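Local structure of frutapin (Artocarpus altilis, 5KRP) at residues K35-S40 with V96-K101; S59-T64 with G138-A143; P73-V78 with F102-G107; G132-T137 with G145-L150. The protein is a breadfruit lectin of the jacalin-like family that binds carbohydrates, probably mannose-type sugars. All blocks are in the same frame, centred on the assembly; numbering follows the deposited sequence. Where two conformers were deposited one is given.

Contact 1: K35-S40 with V96-K101; sequences KEAIGS and VVRSLK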
loop_
_atom_site.group_PDB
_atom_site.type_symbol
_atom_site.label_atom_id
_atom_site.label_comp_id
_atom_site.label_asym_id
_atom_site.label_seq_id
_atom_site.Cartn_x
_atom_site.Cartn_y
_atom_site.Cartn_z
ATOM N N LYS A 35 24.519 26.304 -5.899
ATOM C CA LYS A 35 25.194 27.305 -6.775
ATOM C C LYS A 35 25.441 26.618 -8.127
ATOM O O LYS A 35 24.517 26.510 -8.940
ATOM C CB LYS A 35 26.457 27.889 -6.019
ATOM C CG LYS A 35 27.062 29.091 -6.764
ATOM C CD LYS A 35 26.221 30.337 -6.569
ATOM C CE LYS A 35 26.626 31.485 -7.525
ATOM N NZ LYS A 35 26.098 32.812 -7.061
ATOM N N GLU A 36 26.613 26.015 -8.337
ATOM C CA GLU A 36 26.848 25.261 -9.550
ATOM C C GLU A 36 26.113 23.910 -9.545
ATOM O O GLU A 36 25.870 23.305 -10.589
ATOM C CB GLU A 36 28.363 25.033 -9.725
ATOM C CG GLU A 36 29.076 26.361 -10.006
ATOM C CD GLU A 36 29.499 27.148 -8.779
ATOM O OE1 GLU A 36 29.422 26.710 -7.581
ATOM O OE2 GLU A 36 30.025 28.253 -9.045
ATOM N N ALA A 37 25.858 23.439 -8.348
ATOM C CA ALA A 37 25.183 22.136 -8.173
ATOM C C ALA A 37 24.302 22.296 -6.941
ATOM O O ALA A 37 24.328 23.333 -6.281
ATOM C CB ALA A 37 26.198 21.041 -7.981
ATOM N N ILE A 38 23.611 21.215 -6.538
ATOM C CA ILE A 38 22.962 21.205 -5.248
ATOM C C ILE A 38 23.907 20.711 -4.171
ATOM O O ILE A 38 24.605 19.667 -4.335
ATOM C CB ILE A 38 21.681 20.264 -5.302
ATOM C CG1 ILE A 38 20.741 20.640 -6.432
ATOM C CG2 ILE A 38 21.031 20.200 -3.923
ATOM C CD1 ILE A 38 20.124 22.006 -6.376
ATOM N N GLY A 39 23.931 21.454 -3.046
ATOM C CA GLY A 39 24.702 21.167 -1.863
ATOM C C GLY A 39 23.851 20.495 -0.773
ATOM O O GLY A 39 23.710 19.293 -0.730
ATOM N N SER A 40 23.341 21.284 0.162
ATOM C CA SER A 40 22.605 20.768 1.299
ATOM C C SER A 40 21.182 20.353 0.860
ATOM O O SER A 40 20.624 20.895 -0.060
ATOM C CB SER A 40 22.486 21.862 2.338
ATOM O OG SER A 40 23.782 22.308 2.804
ATOM N N VAL A 96 26.904 14.214 -9.978
ATOM C CA VAL A 96 26.135 14.751 -8.881
ATOM C C VAL A 96 24.842 15.396 -9.363
ATOM O O VAL A 96 24.582 15.553 -10.566
ATOM C CB VAL A 96 26.966 15.803 -8.049
ATOM C CG1 VAL A 96 28.262 15.234 -7.587
ATOM C CG2 VAL A 96 27.205 17.078 -8.829
ATOM N N VAL A 97 24.004 15.797 -8.405
ATOM C CA VAL A 97 22.767 16.493 -8.737
ATOM C C VAL A 97 23.071 17.966 -8.929
ATOM O O VAL A 97 23.431 18.639 -7.973
ATOM C CB VAL A 97 21.699 16.351 -7.610
ATOM C CG1 VAL A 97 20.434 17.107 -7.972
ATOM C CG2 VAL A 97 21.441 14.857 -7.313
ATOM N N ARG A 98 22.955 18.402 -10.171
ATOM C CA ARG A 98 23.352 19.741 -10.618
ATOM C C ARG A 98 22.208 20.703 -10.440
ATOM O O ARG A 98 22.411 21.882 -10.116
ATOM C CB ARG A 98 23.857 19.748 -12.075
ATOM C CG ARG A 98 25.119 18.932 -12.347
ATOM C CD ARG A 98 26.355 19.408 -11.602
ATOM N NE ARG A 98 26.548 20.790 -11.972
ATOM C CZ ARG A 98 27.206 21.198 -13.050
ATOM N NH1 ARG A 98 27.865 20.343 -13.834
ATOM N NH2 ARG A 98 27.184 22.472 -13.328
ATOM N N SER A 99 20.980 20.205 -10.557
ATOM C CA SER A 99 19.794 21.070 -10.432
ATOM C C SER A 99 18.602 20.242 -9.861
ATOM O O SER A 99 18.497 19.034 -10.168
ATOM C CB SER A 99 19.356 21.559 -11.794
ATOM O OG SER A 99 18.432 22.598 -11.690
ATOM N N LEU A 100 17.698 20.940 -9.185
ATOM C CA LEU A 100 16.392 20.394 -8.775
ATOM C C LEU A 100 15.271 21.416 -9.076
ATOM O O LEU A 100 15.442 22.627 -8.985
ATOM C CB LEU A 100 16.343 20.001 -7.296
ATOM C CG LEU A 100 17.145 18.805 -6.900
ATOM C CD1 LEU A 100 17.219 18.721 -5.427
ATOM C CD2 LEU A 100 16.519 17.508 -7.451
ATOM N N LYS A 101 14.091 20.898 -9.361
ATOM C CA LYS A 101 12.863 21.711 -9.538
ATOM C C LYS A 101 11.659 20.870 -9.010
ATOM O O LYS A 101 11.619 19.646 -9.209
ATOM C CB LYS A 101 12.632 21.973 -11.019
ATOM C CG LYS A 101 11.435 22.833 -11.252
ATOM C CD LYS A 101 10.994 22.846 -12.693
ATOM C CE LYS A 101 11.895 23.599 -13.575
ATOM N NZ LYS A 101 11.195 23.656 -14.917
#
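R98 sets CG beside its backbone N (chi1 -63°) and bends again at chi2 and chi3. Its CB points away from E36, but these bends bring the guanidinium back to that residue's carbonyl. NE and NH2 both donate to E36 O, NE at 2.9 Å and NH2 at 3.2 Å. The oxygen lies at the guanidinium edge, close to its plane. Both nitrogens come from the same face of the E36 carbonyl plane. This side-on, two-donor grip limits rotation of the guanidinium. NH2 also forms a salt bridge with E115, and NH1 has a weak bond to P86 O, so all three nitrogens have partners.

The aliphatic part of R98 is used too: its CD lies 4.0 Å from A37 CB. The A37 backbone presses on the same residue, with A37 CA 3.4 Å from R98 O in a CA-H...O contact. Next to it, I38 N donates to V97 O at 3.0 Å, nearly straight (169°) and in the carbonyl plane. I38 keeps CG1 beside its own N, and this branch meets V97 CG1 at 3.9 Å and L100 CG at 4.1 Å. R98 and S99 both face Y83 in a classic beta bulge.

The strands 38-40 and 96-101 run at 98° and are not sheet partners. They belong to two sheets of the beta-prism. L141, on strand 141-149 of the remaining sheet, makes backbone bonds to both I38 and V97. The contact therefore lies where strands of all three sheets converge, with Y113 of strand 109-114 against I38.

Contact 2: S59-T64 with G138-A143; sequences SKLPYT and GDLLDA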
loop_
_atom_site.group_PDB
_atom_site.type_symbol
_atom_site.label_atom_id
_atom_site.label_comp_id
_atom_site.label_asym_id
_atom_site.label_seq_id
_atom_site.Cartn_x
_atom_site.Cartn_y
_atom_site.Cartn_z
ATOM N N SER A 59 25.905 20.414 3.106
ATOM C CA SER A 59 27.126 20.570 2.346
ATOM C C SER A 59 28.027 21.627 3.070
ATOM O O SER A 59 27.530 22.630 3.619
ATOM C CB SER A 59 26.815 21.083 0.911
ATOM O OG SER A 59 28.055 21.552 0.339
ATOM N N LYS A 60 29.302 21.308 3.203
ATOM C CA LYS A 60 30.242 22.253 3.850
ATOM C C LYS A 60 30.504 23.478 2.968
ATOM O O LYS A 60 31.134 24.433 3.446
ATOM C CB LYS A 60 31.553 21.532 4.125
ATOM C CG LYS A 60 32.294 21.294 2.823
ATOM C CD LYS A 60 33.496 20.377 3.044
ATOM C CE LYS A 60 34.446 20.460 1.854
ATOM N NZ LYS A 60 35.703 19.663 2.035
ATOM N N LEU A 61 30.064 23.470 1.718
ATOM C CA LEU A 61 30.342 24.588 0.795
ATOM C C LEU A 61 29.436 25.777 1.045
ATOM O O LEU A 61 28.256 25.634 1.318
ATOM C CB LEU A 61 30.244 24.128 -0.674
ATOM C CG LEU A 61 31.212 22.978 -1.135
ATOM C CD1 LEU A 61 30.895 22.551 -2.532
ATOM C CD2 LEU A 61 32.700 23.336 -0.985
ATOM N N PRO A 62 29.982 27.007 0.934
ATOM C CA PRO A 62 29.175 28.194 1.118
ATOM C C PRO A 62 28.338 28.466 -0.141
ATOM O O PRO A 62 28.830 28.988 -1.181
ATOM C CB PRO A 62 30.211 29.309 1.435
ATOM C CG PRO A 62 31.468 28.830 0.913
ATOM C CD PRO A 62 31.420 27.323 0.772
ATOM N N TYR A 63 27.083 28.046 -0.060
ATOM C CA TYR A 63 26.182 28.112 -1.199
ATOM C C TYR A 63 25.019 29.039 -0.815
ATOM O O TYR A 63 24.907 29.469 0.326
ATOM C CB TYR A 63 25.694 26.702 -1.520
ATOM C CG TYR A 63 26.507 25.898 -2.529
ATOM C CD1 TYR A 63 27.791 26.327 -3.053
ATOM C CD2 TYR A 63 25.959 24.710 -3.035
ATOM C CE1 TYR A 63 28.449 25.566 -3.988
ATOM C CE2 TYR A 63 26.632 23.970 -4.005
ATOM C CZ TYR A 63 27.858 24.391 -4.473
ATOM O OH TYR A 63 28.514 23.597 -5.449
ATOM N N THR A 64 24.136 29.276 -1.764
ATOM C CA THR A 64 22.876 30.037 -1.492
ATOM C C THR A 64 21.810 29.117 -0.854
ATOM O O THR A 64 21.556 28.063 -1.391
ATOM C CB THR A 64 22.318 30.603 -2.782
ATOM O OG1 THR A 64 23.328 31.469 -3.325
ATOM C CG2 THR A 64 20.940 31.348 -2.579
ATOM N N GLY A 138 28.280 14.230 -0.138
ATOM C CA GLY A 138 29.693 14.389 0.230
ATOM C C GLY A 138 29.873 15.887 0.407
ATOM O O GLY A 138 29.326 16.444 1.360
ATOM N N ASP A 139 30.642 16.507 -0.475
ATOM C CA ASP A 139 30.691 17.943 -0.545
ATOM C C ASP A 139 29.398 18.469 -1.158
ATOM O O ASP A 139 29.062 19.595 -0.903
ATOM C CB ASP A 139 31.834 18.449 -1.401
ATOM C CG ASP A 139 33.218 18.175 -0.799
ATOM O OD1 ASP A 139 33.358 17.775 0.391
ATOM O OD2 ASP A 139 34.170 18.325 -1.609
ATOM N N LEU A 140 28.735 17.655 -2.010
ATOM C CA LEU A 140 27.587 18.029 -2.771
ATOM C C LEU A 140 26.541 16.869 -2.594
ATOM O O LEU A 140 26.832 15.814 -2.016
ATOM C CB LEU A 140 27.925 18.136 -4.261
ATOM C CG LEU A 140 28.900 19.294 -4.594
ATOM C CD1 LEU A 140 29.300 19.194 -6.027
ATOM C CD2 LEU A 140 28.295 20.639 -4.361
ATOM N N LEU A 141 25.356 17.110 -3.111
ATOM C CA LEU A 141 24.326 16.080 -3.189
ATOM C C LEU A 141 24.678 15.219 -4.387
ATOM O O LEU A 141 24.352 15.528 -5.492
ATOM C CB LEU A 141 22.951 16.786 -3.374
ATOM C CG LEU A 141 21.766 15.799 -3.400
ATOM C CD1 LEU A 141 21.695 15.075 -2.104
ATOM C CD2 LEU A 141 20.471 16.494 -3.743
ATOM N N ASP A 142 25.336 14.099 -4.136
ATOM C CA ASP A 142 25.618 13.152 -5.216
ATOM C C ASP A 142 24.379 12.519 -5.879
ATOM O O ASP A 142 24.348 12.330 -7.096
ATOM C CB ASP A 142 26.479 12.026 -4.658
ATOM C CG ASP A 142 27.871 12.489 -4.221
ATOM O OD1 ASP A 142 28.016 13.121 -3.146
ATOM O OD2 ASP A 142 28.859 12.196 -4.948
ATOM N N ALA A 143 23.344 12.230 -5.098
ATOM C CA ALA A 143 22.177 11.519 -5.675
ATOM C C ALA A 143 20.987 11.715 -4.738
ATOM O O ALA A 143 21.163 11.964 -3.543
ATOM C CB ALA A 143 22.467 10.024 -5.846
HETATM O O HOH W 1 30.181 18.570 2.904
HETATM O O HOH W 2 36.884 19.016 -0.909
#
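S59 and D139 lie 5.3 Å apart, CA to CA, where the loop before strand 64-69 passes the turn that leads into strand 141-149. That turn carries the sequence GDLLD, the GXXXD motif of jacalin-like lectins, which in relatives forms part of the sugar site. A glycerol is bonded here to D139 N, L140 N and D142 OD2, consistent with such a pocket.

S59 swings OG opposite its own N (chi1 165°). This brings S59 OG onto D139 O, a short bond of 2.5 Å nearly along the C=O axis. The same OG accepts from L61 N at 3.1 Å, which makes an ST turn. The hydroxyl thus ties the loop's own bend to the motif.

On the outer side, K60 stretches its chain past the carboxylate of D139. K60 NZ forms a salt bridge with D139 OD1 at 3.4 Å. A water accepts from K60 NZ and donates to D139 OD2, so both carboxylate oxygens are engaged. A second water accepts from K60 N and donates to G138 O, bridging the backbones.

The inner side is apolar. L140 puts CD2 against L61 CD1 and the hydroxyl end of Y63, crossing the tyrosine at about a right angle. L61 CB lies over one face of the Y63 ring, displaced toward its rim. L140 CD2 sits 3.7 Å from L61 CD1 and only 3.2 Å from Y63 OH, a close fit.

Contact 3: P73-V78 with F102-G107; sequences PEEFLV and FKTNKG
N105 fits its side chain against the backbone of E74 to F76, and this is the tight part of the contact. Its CG takes the position between the backbone N and the carbonyl carbon (chi1 68°), which turns the amide over the F76 ring. The two planes are 22° apart and stacked, with N105 CG 3.6 Å above the ring centre. Each end of the amide is used. N105 ND2 donates to E74 O at 3.0 Å, almost straight (170°) and in the carbonyl plane. N105 OD1 accepts from F76 N at 2.8 Å. The backbone joins in, as N105 N meets F76 O nearly head-on at 3.0 Å. Further along, V78 N bonds to K103 O at 2.9 Å. Inside, L77 CD2 packs on F102 CB at 3.8 Å. Buried E75 forms a salt bridge through OE1 with R108.

The solvent side is looser. K106 lays its chain along E74 and E75, touching them with carbon atoms. Its NZ stays 6.9 Å from E74 OE1, too far for a salt bridge. M1 of the second subunit packs on E74.

L77 and T104 form an antiparallel, non-hydrogen-bonded pair. After it, a type I turn runs from T104 to G107, with T104 OG1 accepting from K106 N as an ST turn. These are the ends of strands 77-86 and 95-104, the central hairpin of a four-stranded Greek key sheet in the beta-prism fold.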
loop_
_atom_site.group_PDB
_atom_site.type_symbol
_atom_site.label_atom_id
_atom_site.label_comp_id
_atom_site.label_asym_id
_atom_site.label_seq_id
_atom_site.Cartn_x
_atom_site.Cartn_y
_atom_site.Cartn_z
ATOM N N PRO A 73 -1.731 20.566 4.632
ATOM C CA PRO A 73 -1.736 19.364 3.817
ATOM C C PRO A 73 -2.350 19.491 2.458
ATOM O O PRO A 73 -2.300 18.518 1.662
ATOM C CB PRO A 73 -2.628 18.427 4.627
ATOM C CG PRO A 73 -3.613 19.370 5.242
ATOM C CD PRO A 73 -2.803 20.538 5.669
ATOM N N GLU A 74 -2.975 20.632 2.165
ATOM C CA GLU A 74 -3.723 20.771 0.906
ATOM C C GLU A 74 -2.801 20.795 -0.348
ATOM O O GLU A 74 -3.245 20.407 -1.439
ATOM C CB GLU A 74 -4.552 22.050 0.857
ATOM C CG GLU A 74 -5.654 22.154 1.875
ATOM C CD GLU A 74 -5.137 22.440 3.297
ATOM O OE1 GLU A 74 -4.012 23.059 3.452
ATOM O OE2 GLU A 74 -5.872 22.010 4.239
ATOM N N GLU A 75 -1.604 21.337 -0.165
ATOM C CA GLU A 75 -0.603 21.456 -1.256
ATOM C C GLU A 75 0.499 20.421 -1.040
ATOM O O GLU A 75 1.021 20.306 0.065
ATOM C CB GLU A 75 -0.020 22.855 -1.325
ATOM C CG GLU A 75 0.965 23.049 -2.490
ATOM C CD GLU A 75 1.654 24.413 -2.527
ATOM O OE1 GLU A 75 2.033 24.941 -1.465
ATOM O OE2 GLU A 75 1.806 24.919 -3.645
ATOM N N PHE A 76 0.817 19.692 -2.111
ATOM C CA PHE A 76 1.850 18.656 -2.031
ATOM C C PHE A 76 2.492 18.504 -3.410
ATOM O O PHE A 76 1.955 18.957 -4.454
ATOM C CB PHE A 76 1.199 17.321 -1.596
ATOM C CG PHE A 76 -0.020 16.966 -2.367
ATOM C CD1 PHE A 76 0.059 16.325 -3.588
ATOM C CD2 PHE A 76 -1.302 17.242 -1.845
ATOM C CE1 PHE A 76 -1.079 15.967 -4.312
ATOM C CE2 PHE A 76 -2.452 16.907 -2.585
ATOM C CZ PHE A 76 -2.350 16.312 -3.812
ATOM N N LEU A 77 3.634 17.852 -3.421
ATOM C CA LEU A 77 4.417 17.686 -4.653
ATOM C C LEU A 77 3.736 16.764 -5.642
ATOM O O LEU A 77 3.170 15.734 -5.215
ATOM C CB LEU A 77 5.786 17.088 -4.308
ATOM C CG LEU A 77 6.711 17.909 -3.447
ATOM C CD1 LEU A 77 7.965 17.023 -3.145
ATOM C CD2 LEU A 77 6.993 19.170 -4.245
ATOM N N VAL A 78 3.722 17.150 -6.906
ATOM C CA VAL A 78 3.304 16.319 -8.058
ATOM C C VAL A 78 4.449 15.995 -9.020
ATOM O O VAL A 78 4.313 15.189 -9.947
ATOM C CB VAL A 78 2.084 16.886 -8.792
ATOM C CG1 VAL A 78 0.882 16.915 -7.886
ATOM C CG2 VAL A 78 2.341 18.283 -9.302
ATOM N N PHE A 102 10.717 21.548 -8.360
ATOM C CA PHE A 102 9.569 20.897 -7.669
ATOM C C PHE A 102 8.331 21.585 -8.158
ATOM O O PHE A 102 8.304 22.831 -8.235
ATOM C CB PHE A 102 9.674 21.130 -6.185
ATOM C CG PHE A 102 10.815 20.470 -5.547
ATOM C CD1 PHE A 102 10.811 19.124 -5.336
ATOM C CD2 PHE A 102 11.975 21.202 -5.209
ATOM C CE1 PHE A 102 11.905 18.502 -4.752
ATOM C CE2 PHE A 102 13.117 20.566 -4.678
ATOM C CZ PHE A 102 13.073 19.207 -4.414
ATOM N N LYS A 103 7.342 20.799 -8.508
ATOM C CA LYS A 103 6.013 21.363 -8.858
ATOM C C LYS A 103 4.961 20.839 -7.898
ATOM O O LYS A 103 5.086 19.715 -7.394
ATOM C CB LYS A 103 5.614 20.965 -10.247
ATOM C CG LYS A 103 6.584 21.515 -11.280
ATOM C CD LYS A 103 5.974 21.500 -12.671
ATOM C CE LYS A 103 7.044 21.849 -13.705
ATOM N NZ LYS A 103 6.558 21.534 -15.089
ATOM N N THR A 104 3.947 21.667 -7.592
ATOM C CA THR A 104 2.842 21.241 -6.706
ATOM C C THR A 104 1.463 21.135 -7.373
ATOM O O THR A 104 1.194 21.701 -8.467
ATOM C CB THR A 104 2.717 22.125 -5.455
ATOM O OG1 THR A 104 2.010 23.318 -5.805
ATOM C CG2 THR A 104 4.072 22.484 -4.853
ATOM N N ASN A 105 0.572 20.378 -6.706
ATOM C CA ASN A 105 -0.825 20.223 -7.138
ATOM C C ASN A 105 -1.593 21.567 -7.245
ATOM O O ASN A 105 -2.606 21.639 -7.915
ATOM C CB ASN A 105 -1.567 19.238 -6.229
ATOM C CG ASN A 105 -1.756 19.765 -4.862
ATOM O OD1 ASN A 105 -0.871 20.394 -4.296
ATOM N ND2 ASN A 105 -2.947 19.545 -4.297
ATOM N N LYS A 106 -1.096 22.576 -6.584
ATOM C CA LYS A 106 -1.665 23.925 -6.644
ATOM C C LYS A 106 -1.092 24.746 -7.782
ATOM O O LYS A 106 -1.409 25.945 -7.908
ATOM C CB LYS A 106 -1.461 24.644 -5.318
ATOM C CG LYS A 106 -2.210 24.072 -4.124
ATOM C CD LYS A 106 -3.720 23.925 -4.340
ATOM C CE LYS A 106 -4.420 23.676 -3.010
ATOM N NZ LYS A 106 -5.874 23.514 -3.221
ATOM N N GLY A 107 -0.274 24.132 -8.631
ATOM C CA GLY A 107 0.347 24.851 -9.751
ATOM C C GLY A 107 1.518 25.770 -9.398
ATOM O O GLY A 107 1.824 26.671 -10.191
#

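Contact 4: G132-T137 with G145-L150; sequences GFKGRT and GVHMAL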
loop_
_atom_site.group_PDB
_atom_site.type_symbol
_atom_site.label_atom_id
_atom_site.label_comp_id
_atom_site.label_asym_id
_atom_site.label_seq_id
_atom_site.Cartn_x
_atom_site.Cartn_y
_atom_site.Cartn_z
ATOM N N GLY A 132 9.012 10.656 1.761
ATOM C CA GLY A 132 10.346 10.531 2.309
ATOM C C GLY A 132 11.383 10.699 1.212
ATOM O O GLY A 132 11.107 10.518 0.033
ATOM N N PHE A 133 12.590 11.081 1.606
ATOM C CA PHE A 133 13.710 11.197 0.651
ATOM C C PHE A 133 14.897 10.328 1.119
ATOM O O PHE A 133 15.086 10.107 2.338
ATOM C CB PHE A 133 14.179 12.630 0.494
ATOM C CG PHE A 133 13.245 13.549 -0.235
ATOM C CD1 PHE A 133 13.242 13.638 -1.586
ATOM C CD2 PHE A 133 12.322 14.290 0.457
ATOM C CE1 PHE A 133 12.385 14.537 -2.306
ATOM C CE2 PHE A 133 11.439 15.130 -0.224
ATOM C CZ PHE A 133 11.462 15.261 -1.568
ATOM N N LYS A 134 15.727 9.869 0.156
ATOM C CA LYS A 134 17.007 9.254 0.476
ATOM C C LYS A 134 18.023 9.823 -0.491
ATOM O O LYS A 134 17.640 10.429 -1.493
ATOM C CB LYS A 134 17.004 7.740 0.427
ATOM C CG LYS A 134 16.651 7.128 -0.921
ATOM C CD LYS A 134 17.017 5.653 -0.903
ATOM C CE LYS A 134 18.494 5.483 -1.190
ATOM N NZ LYS A 134 18.868 4.068 -0.917
ATOM N N GLY A 135 19.297 9.577 -0.210
ATOM C CA GLY A 135 20.303 10.061 -1.114
ATOM C C GLY A 135 21.718 9.774 -0.688
ATOM O O GLY A 135 21.956 8.907 0.112
ATOM N N ARG A 136 22.637 10.555 -1.258
ATOM C CA ARG A 136 24.041 10.511 -0.899
ATOM C C ARG A 136 24.614 11.912 -0.978
ATOM O O ARG A 136 24.311 12.627 -1.910
ATOM C CB ARG A 136 24.874 9.671 -1.807
ATOM C CG ARG A 136 24.299 8.423 -2.290
ATOM C CD ARG A 136 25.261 7.603 -3.139
ATOM N NE ARG A 136 24.595 7.335 -4.351
ATOM C CZ ARG A 136 23.635 6.444 -4.557
ATOM N NH1 ARG A 136 23.211 5.670 -3.605
ATOM N NH2 ARG A 136 23.109 6.351 -5.775
ATOM N N THR A 137 25.393 12.298 0.050
ATOM C CA THR A 137 25.973 13.626 0.112
ATOM C C THR A 137 27.429 13.562 0.574
ATOM O O THR A 137 27.723 12.917 1.555
ATOM C CB THR A 137 25.183 14.461 1.151
ATOM O OG1 THR A 137 23.816 14.563 0.708
ATOM C CG2 THR A 137 25.758 15.902 1.210
ATOM N N GLY A 145 16.799 10.205 -4.093
ATOM C CA GLY A 145 15.724 9.251 -4.385
ATOM C C GLY A 145 14.492 9.557 -3.529
ATOM O O GLY A 145 14.578 10.341 -2.619
ATOM N N VAL A 146 13.374 8.910 -3.845
ATOM C CA VAL A 146 12.102 9.293 -3.223
ATOM C C VAL A 146 11.302 8.085 -2.824
ATOM O O VAL A 146 11.148 7.121 -3.554
ATOM C CB VAL A 146 11.237 10.336 -3.999
ATOM C CG1 VAL A 146 12.037 11.605 -4.268
ATOM C CG2 VAL A 146 10.693 9.783 -5.288
ATOM N N HIS A 147 10.770 8.174 -1.594
ATOM C CA HIS A 147 9.819 7.191 -1.092
ATOM C C HIS A 147 8.395 7.675 -1.381
ATOM O O HIS A 147 8.102 8.854 -1.130
ATOM C CB HIS A 147 9.955 7.045 0.426
ATOM C CG HIS A 147 11.299 6.541 0.887
ATOM N ND1 HIS A 147 11.797 5.295 0.522
ATOM C CD2 HIS A 147 12.239 7.091 1.708
ATOM C CE1 HIS A 147 12.975 5.105 1.093
ATOM N NE2 HIS A 147 13.273 6.181 1.807
ATOM N N MET A 148 7.507 6.768 -1.826
ATOM C CA MET A 148 6.131 7.148 -2.156
ATOM C C MET A 148 5.114 6.278 -1.422
ATOM O O MET A 148 5.352 5.068 -1.217
ATOM C CB MET A 148 5.879 7.052 -3.674
ATOM C CG MET A 148 6.883 7.914 -4.481
ATOM S SD MET A 148 6.575 7.831 -6.258
ATOM C CE MET A 148 4.980 8.643 -6.201
ATOM N N ALA A 149 3.961 6.853 -1.143
ATOM C CA ALA A 149 2.850 6.089 -0.549
ATOM C C ALA A 149 1.494 6.544 -1.082
ATOM O O ALA A 149 1.434 7.549 -1.696
ATOM C CB ALA A 149 2.874 6.133 0.938
ATOM N N LEU A 150 0.461 5.696 -0.867
ATOM C CA LEU A 150 -1.016 5.715 -1.322
ATOM C C LEU A 150 -1.579 4.879 -2.533
ATOM O O LEU A 150 -1.993 3.709 -2.486
ATOM C CB LEU A 150 -1.508 7.115 -1.457
ATOM C CG LEU A 150 -2.016 7.777 -0.211
ATOM C CD1 LEU A 150 -1.245 7.388 1.000
ATOM C CD2 LEU A 150 -1.941 9.249 -0.530
ATOM O OXT LEU A 150 -1.787 5.370 -3.687
#
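F133 and V146 lie side by side and point the same way, on one face of the antiparallel hairpin made by strands 127-137 and 141-149. This hairpin is the middle of one beta-prism sheet. F133 puts its CG beside the backbone N (chi1 -71°), which brings ring atom CE1 of F133 to 3.5 Å from V146 CG1, an oblique approach. V146 has two conformers, so this distance holds for one of them. F41 packs edge-to-face with the F133 ring.

K134 and H147 occupy the other face. K134 passes over G145, with its CG 4.2 Å from G145 CA. Its amine continues to a salt bridge with E126 of the third subunit. The H147 ring leans on the glycine G132, whose CA lies at the ring edge, in plane. H147 CD2 is 3.7 Å from G132 C. Both ring nitrogens have partners: ND1 bonds to T7 OG1 and NE2 to D20 OD1, which holds the ring's rotation.

Between the faces run the backbone bonds. H147 N donates to G132 O at 2.9 Å. K134 and G145 exchange a pair: K134 N reaches G145 O at 3.0 Å, and G145 N reaches K134 O at 2.7 Å.

From the N terminus, residues 35-40 open contact 1, 59-64 open contact 2 and 73-78 open contact 3. Contact 1 closes at 96-101 and contact 3 directly after it at 102-107, so these two cross. Contact 1 also crosses contact 2, which closes only at 138-143, and contact 3 is nested inside that longer loop. Contact 4 opens at 132-137 and closes at 145-150, crossing contact 2 but following contacts 1 and 3 in series. Contacts 1 and 2 touch, about 8 Å apart between centres, and join all three sheets at one end of the prism. Contacts 3 and 4 each tie a hairpin within one sheet.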